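Local atomic coordinates of putative DNA-binding protein (Bacteroides fragilis, PDB entry 3BS3), a protein that probably binds DNA through a helix-turn-helix domain of the XRE family. Residues Thr25-Ala30 against Lys35-Ile40; Ser41-Cys44 against Gln49-Leu52. All blocks are in the same frame, centred on the assembly; numbering follows the deposited sequence.

In the fold
Both contacts lie in the helix-turn-helix domain and follow one another along the chain: contact 1 closes before contact 2 opens, and their centres are about 10 Å apart. They share helix 37-44, whose first turn packs against helix 26-33 in contact 1 and whose last turn meets the loop leading to helix 52-62 in contact 2. The two touch directly, the side chain of Lys35 lying against Trp43 and Asn26 against Ser41 and Cys44. Helix 37-44 follows helix 26-33 as the second helix of the motif, the position of the recognition helix in XRE-family proteins, and so is packed against the fold near both its ends.

Contact 1: Thr25-Ala30 against Lys35-Ile40; sequences TNRWLA and KSENTI. With SO4 (sulfate ion), chain B.
Ile40 points toward helix 26-33, and its two branches divide the apolar work. With chi1 at -62°, CG1 sits beside the backbone N and reaches Ala30 CB at 3.6 Å, while CG2, anti to that N, meets Leu29 CD2 at 3.9 Å and passes beside Asn26. A methyl at Ala30 suits this close approach of two helices. One backbone bond spans the turn: Lys35 N gives its hydrogen to Ala30 O at 3.0 Å, the donor standing 22° from the carbonyl plane. Two waters mediate the polar part. The extended chain of Glu37 brings OE2 to both, one 2.8 Å from OE2 and accepting from Asn26 ND2, the other accepting from Arg27 N. At the start of helix 37-44, where Ser36 is the N-cap, a sulfate, probably from the crystallisation liquor, takes hydrogen bonds at O3 from Ser36 N (2.9 Å, 174°) and Thr39 OG1 (2.7 Å). An apolar centre with a hydrated carboxylate edge thus sets one helix against the other, and the anion at the N-terminus of helix 37-44 is consistent with a site that could receive a DNA phosphate.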
loop_
_atom_site.group_PDB
_atom_site.type_symbol
_atom_site.label_atom_id
_atom_site.label_comp_id
_atom_site.label_asym_id
_atom_site.label_seq_id
_atom_site.Cartn_x
_atom_site.Cartn_y
_atom_site.Cartn_z
ATOM N N THR A 25 -2.235 17.934 10.898
ATOM C CA THR A 25 -3.114 17.108 11.733
ATOM C C THR A 25 -3.815 16.028 10.913
ATOM O O THR A 25 -3.921 16.125 9.678
ATOM C CB THR A 25 -4.248 17.934 12.394
ATOM O OG1 THR A 25 -5.034 18.581 11.376
ATOM C CG2 THR A 25 -3.687 18.954 13.381
ATOM N N ASN A 26 -4.336 15.024 11.616
ATOM C CA ASN A 26 -5.176 14.015 10.984
ATOM C C ASN A 26 -6.354 14.652 10.239
ATOM O O ASN A 26 -6.642 14.269 9.102
ATOM C CB ASN A 26 -5.728 13.044 12.032
ATOM C CG ASN A 26 -4.679 12.063 12.563
ATOM O OD1 ASN A 26 -3.518 12.052 12.144
ATOM N ND2 ASN A 26 -5.100 11.224 13.501
ATOM N N ARG A 27 -7.006 15.645 10.865
ATOM C CA ARG A 27 -8.158 16.322 10.262
ATOM C C ARG A 27 -7.788 16.954 8.925
ATOM O O ARG A 27 -8.510 16.816 7.941
ATOM C CB ARG A 27 -8.715 17.406 11.196
ATOM C CG ARG A 27 -9.890 18.174 10.590
ATOM C CD ARG A 27 -9.705 19.673 10.727
ATOM N NE ARG A 27 -10.301 20.207 11.951
ATOM C CZ ARG A 27 -10.076 21.430 12.429
ATOM N NH1 ARG A 27 -10.670 21.820 13.546
ATOM N NH2 ARG A 27 -9.251 22.260 11.804
ATOM N N TRP A 28 -6.648 17.646 8.902
ATOM C CA TRP A 28 -6.200 18.298 7.688
ATOM C C TRP A 28 -5.992 17.266 6.582
ATOM O O TRP A 28 -6.451 17.437 5.447
ATOM C CB TRP A 28 -4.911 19.083 7.963
ATOM C CG TRP A 28 -4.386 19.737 6.722
ATOM C CD1 TRP A 28 -4.781 20.946 6.202
ATOM C CD2 TRP A 28 -3.432 19.199 5.810
ATOM N NE1 TRP A 28 -4.109 21.195 5.033
ATOM C CE2 TRP A 28 -3.268 20.152 4.770
ATOM C CE3 TRP A 28 -2.669 18.021 5.782
ATOM C CZ2 TRP A 28 -2.386 19.959 3.707
ATOM C CZ3 TRP A 28 -1.777 17.826 4.708
ATOM C CH2 TRP A 28 -1.657 18.793 3.689
ATOM N N LEU A 29 -5.324 16.173 6.929
ATOM C CA LEU A 29 -5.003 15.169 5.915
ATOM C C LEU A 29 -6.286 14.536 5.367
ATOM O O LEU A 29 -6.440 14.369 4.162
ATOM C CB LEU A 29 -4.058 14.109 6.482
ATOM C CG LEU A 29 -3.638 13.029 5.474
ATOM C CD1 LEU A 29 -2.920 13.638 4.254
ATOM C CD2 LEU A 29 -2.765 11.951 6.163
ATOM N N ALA A 30 -7.207 14.204 6.265
ATOM C CA ALA A 30 -8.491 13.622 5.878
ATOM C C ALA A 30 -9.222 14.556 4.935
ATOM O O ALA A 30 -9.729 14.109 3.907
ATOM C CB ALA A 30 -9.340 13.320 7.114
ATOM N N LYS A 35 -11.308 11.797 2.736
ATOM C CA LYS A 35 -11.528 10.599 3.542
ATOM C C LYS A 35 -11.975 10.983 4.946
ATOM O O LYS A 35 -11.813 12.149 5.351
ATOM C CB LYS A 35 -10.266 9.749 3.586
ATOM C CG LYS A 35 -9.828 9.291 2.202
ATOM C CD LYS A 35 -9.028 8.038 2.245
ATOM C CE LYS A 35 -8.702 7.595 0.841
ATOM N NZ LYS A 35 -9.850 6.945 0.167
ATOM N N SER A 36 -12.527 10.023 5.689
ATOM C CA SER A 36 -12.982 10.301 7.052
ATOM C C SER A 36 -11.760 10.460 7.956
ATOM O O SER A 36 -10.691 9.906 7.671
ATOM C CB SER A 36 -13.896 9.187 7.577
ATOM O OG SER A 36 -13.154 8.001 7.780
ATOM N N GLU A 37 -11.899 11.239 9.027
ATOM C CA GLU A 37 -10.803 11.366 9.978
ATOM C C GLU A 37 -10.509 10.020 10.640
ATOM O O GLU A 37 -9.343 9.726 10.946
ATOM C CB GLU A 37 -11.070 12.447 11.027
ATOM C CG GLU A 37 -9.823 12.804 11.821
ATOM C CD GLU A 37 -10.039 13.907 12.833
ATOM O OE1 GLU A 37 -11.124 14.527 12.841
ATOM O OE2 GLU A 37 -9.110 14.146 13.633
ATOM N N ASN A 38 -11.545 9.204 10.823
ATOM C CA ASN A 38 -11.375 7.851 11.366
ATOM C C ASN A 38 -10.414 7.015 10.506
ATOM O O ASN A 38 -9.519 6.342 11.030
ATOM C CB ASN A 38 -12.707 7.113 11.470
ATOM C CG ASN A 38 -12.570 5.750 12.155
ATOM O OD1 ASN A 38 -12.084 5.664 13.280
ATOM N ND2 ASN A 38 -12.998 4.690 11.477
ATOM N N THR A 39 -10.632 7.039 9.195
ATOM C CA THR A 39 -9.739 6.325 8.264
ATOM C C THR A 39 -8.280 6.748 8.455
ATOM O O THR A 39 -7.410 5.892 8.592
ATOM C CB THR A 39 -10.188 6.479 6.795
ATOM O OG1 THR A 39 -11.471 5.876 6.611
ATOM C CG2 THR A 39 -9.223 5.769 5.855
ATOM N N ILE A 40 -8.015 8.056 8.475
ATOM C CA ILE A 40 -6.643 8.557 8.653
ATOM C C ILE A 40 -6.093 8.148 10.006
ATOM O O ILE A 40 -4.945 7.725 10.117
ATOM C CB ILE A 40 -6.611 10.108 8.542
ATOM C CG1 ILE A 40 -7.079 10.545 7.154
ATOM C CG2 ILE A 40 -5.235 10.675 8.886
ATOM C CD1 ILE A 40 -6.385 9.896 6.022
HETATM S S SO4 B . -13.251 6.722 3.525
HETATM O O1 SO4 B . -14.637 6.272 3.636
HETATM O O2 SO4 B . -13.165 7.721 2.465
HETATM O O3 SO4 B . -12.827 7.302 4.794
HETATM O O4 SO4 B . -12.399 5.578 3.194
HETATM O O HOH W 1 -7.831 11.817 14.663
HETATM O O HOH W 2 -6.900 16.057 13.768
#

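Contact 2: Ser41-Cys44 against Gln49-Leu52; sequences SRWC and QPSL
Trp43 lays one face of its indole against Pro50, and the contact can be followed along that side chain. From CB, the first torsion sets CG anti to the carbonyl carbon (chi1 -65°), and the ring reaches from helix 37-44 to the loop, where the backbones come closest at Trp43 and Gln49. CG meets Pro50 CD, the ring carbon bonded to the proline nitrogen, at 3.9 Å. Further round, CD1 lies near the carbonyl carbon of Gln49 and Pro50 N. NE1 comes to 3.6 Å from Pro50 N, a packing contact over the ring face, with no hydrogen bond between the segments. At the fusion bond, CE2 is 3.8 Å from Pro50 CB. The far, six-membered ring then receives Pro50 CB almost squarely: it stands 3.7 Å from the ring centroid and only 7° off the normal, a CH-pi interaction. Proline suits this place because its rigid ring presents CB squarely to the indole face; tryptophan offers a surface wide enough to cover both the proline ring and the peptide before it.

Beyond Pro50, Ser51 is the N-cap of helix 52-62, its OG bonded to Met54 N, while Gln49 OE1 is held by Asn13. The loop also makes backbone hydrogen bonds, from Pro50 and Leu52, to the second subunit of the assembly. The indole itself is a buried side chain in the core between helices: Ile15 of helix 15-21, Met33 of helix 26-33, and Met54 and Val58 of helix 52-62 pack round it, so that one residue of helix 37-44 touches all three of the other helices.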
loop_
_atom_site.group_PDB
_atom_site.type_symbol
_atom_site.label_atom_id
_atom_site.label_comp_id
_atom_site.label_asym_id
_atom_site.label_seq_id
_atom_site.Cartn_x
_atom_site.Cartn_y
_atom_site.Cartn_z
ATOM N N SER A 41 -6.926 8.253 11.044
ATOM C CA SER A 41 -6.476 7.902 12.389
ATOM C C SER A 41 -6.061 6.432 12.448
ATOM O O SER A 41 -5.075 6.094 13.107
ATOM C CB SER A 41 -7.543 8.218 13.452
ATOM O OG SER A 41 -8.602 7.276 13.439
ATOM N N ARG A 42 -6.806 5.573 11.755
ATOM C CA ARG A 42 -6.494 4.141 11.719
ATOM C C ARG A 42 -5.202 3.865 10.938
ATOM O O ARG A 42 -4.434 2.972 11.300
ATOM C CB ARG A 42 -7.659 3.344 11.159
ATOM C CG ARG A 42 -8.820 3.230 12.179
ATOM C CD ARG A 42 -10.008 2.532 11.582
ATOM N NE ARG A 42 -9.706 1.148 11.213
ATOM C CZ ARG A 42 -9.688 0.115 12.058
ATOM N NH1 ARG A 42 -9.947 0.272 13.348
ATOM N NH2 ARG A 42 -9.404 -1.097 11.601
ATOM N N TRP A 43 -4.960 4.621 9.881
ATOM C CA TRP A 43 -3.649 4.537 9.231
ATOM C C TRP A 43 -2.564 4.983 10.217
ATOM O O TRP A 43 -1.510 4.336 10.332
ATOM C CB TRP A 43 -3.565 5.440 7.997
ATOM C CG TRP A 43 -4.476 5.062 6.885
ATOM C CD1 TRP A 43 -5.235 3.932 6.792
ATOM C CD2 TRP A 43 -4.718 5.812 5.701
ATOM N NE1 TRP A 43 -5.952 3.931 5.615
ATOM C CE2 TRP A 43 -5.649 5.078 4.928
ATOM C CE3 TRP A 43 -4.234 7.037 5.212
ATOM C CZ2 TRP A 43 -6.125 5.532 3.687
ATOM C CZ3 TRP A 43 -4.702 7.492 3.964
ATOM C CH2 TRP A 43 -5.646 6.735 3.228
ATOM N N CYS A 44 -2.819 6.080 10.942
ATOM C CA CYS A 44 -1.775 6.643 11.827
ATOM C C CYS A 44 -1.387 5.647 12.914
ATOM O O CYS A 44 -0.201 5.517 13.274
ATOM C CB CYS A 44 -2.225 7.956 12.458
ATOM S SG CYS A 44 -2.048 9.232 11.266
ATOM N N GLN A 49 -4.342 0.124 6.694
ATOM C CA GLN A 49 -3.275 0.619 5.817
ATOM C C GLN A 49 -3.808 1.200 4.518
ATOM O O GLN A 49 -4.770 0.663 3.954
ATOM C CB GLN A 49 -2.308 -0.543 5.484
ATOM C CG GLN A 49 -1.621 -1.210 6.671
ATOM C CD GLN A 49 -0.690 -0.267 7.423
ATOM O OE1 GLN A 49 -0.281 0.763 6.898
ATOM N NE2 GLN A 49 -0.361 -0.622 8.661
ATOM N N PRO A 50 -3.167 2.270 4.027
ATOM C CA PRO A 50 -3.495 2.866 2.739
ATOM C C PRO A 50 -3.034 1.949 1.600
ATOM O O PRO A 50 -2.104 1.141 1.781
ATOM C CB PRO A 50 -2.684 4.148 2.735
ATOM C CG PRO A 50 -1.471 3.832 3.616
ATOM C CD PRO A 50 -2.041 2.966 4.692
ATOM N N SER A 51 -3.695 2.075 0.449
ATOM C CA SER A 51 -3.208 1.449 -0.783
ATOM C C SER A 51 -1.964 2.211 -1.243
ATOM O O SER A 51 -1.720 3.338 -0.787
ATOM C CB SER A 51 -4.293 1.521 -1.852
ATOM O OG SER A 51 -4.458 2.869 -2.260
ATOM N N LEU A 52 -1.189 1.623 -2.161
ATOM C CA LEU A 52 0.024 2.320 -2.622
ATOM C C LEU A 52 -0.282 3.678 -3.277
ATOM O O LEU A 52 0.472 4.628 -3.078
ATOM C CB LEU A 52 0.833 1.442 -3.582
ATOM C CG LEU A 52 1.395 0.125 -3.027
ATOM C CD1 LEU A 52 2.199 -0.584 -4.108
ATOM C CD2 LEU A 52 2.289 0.419 -1.814
#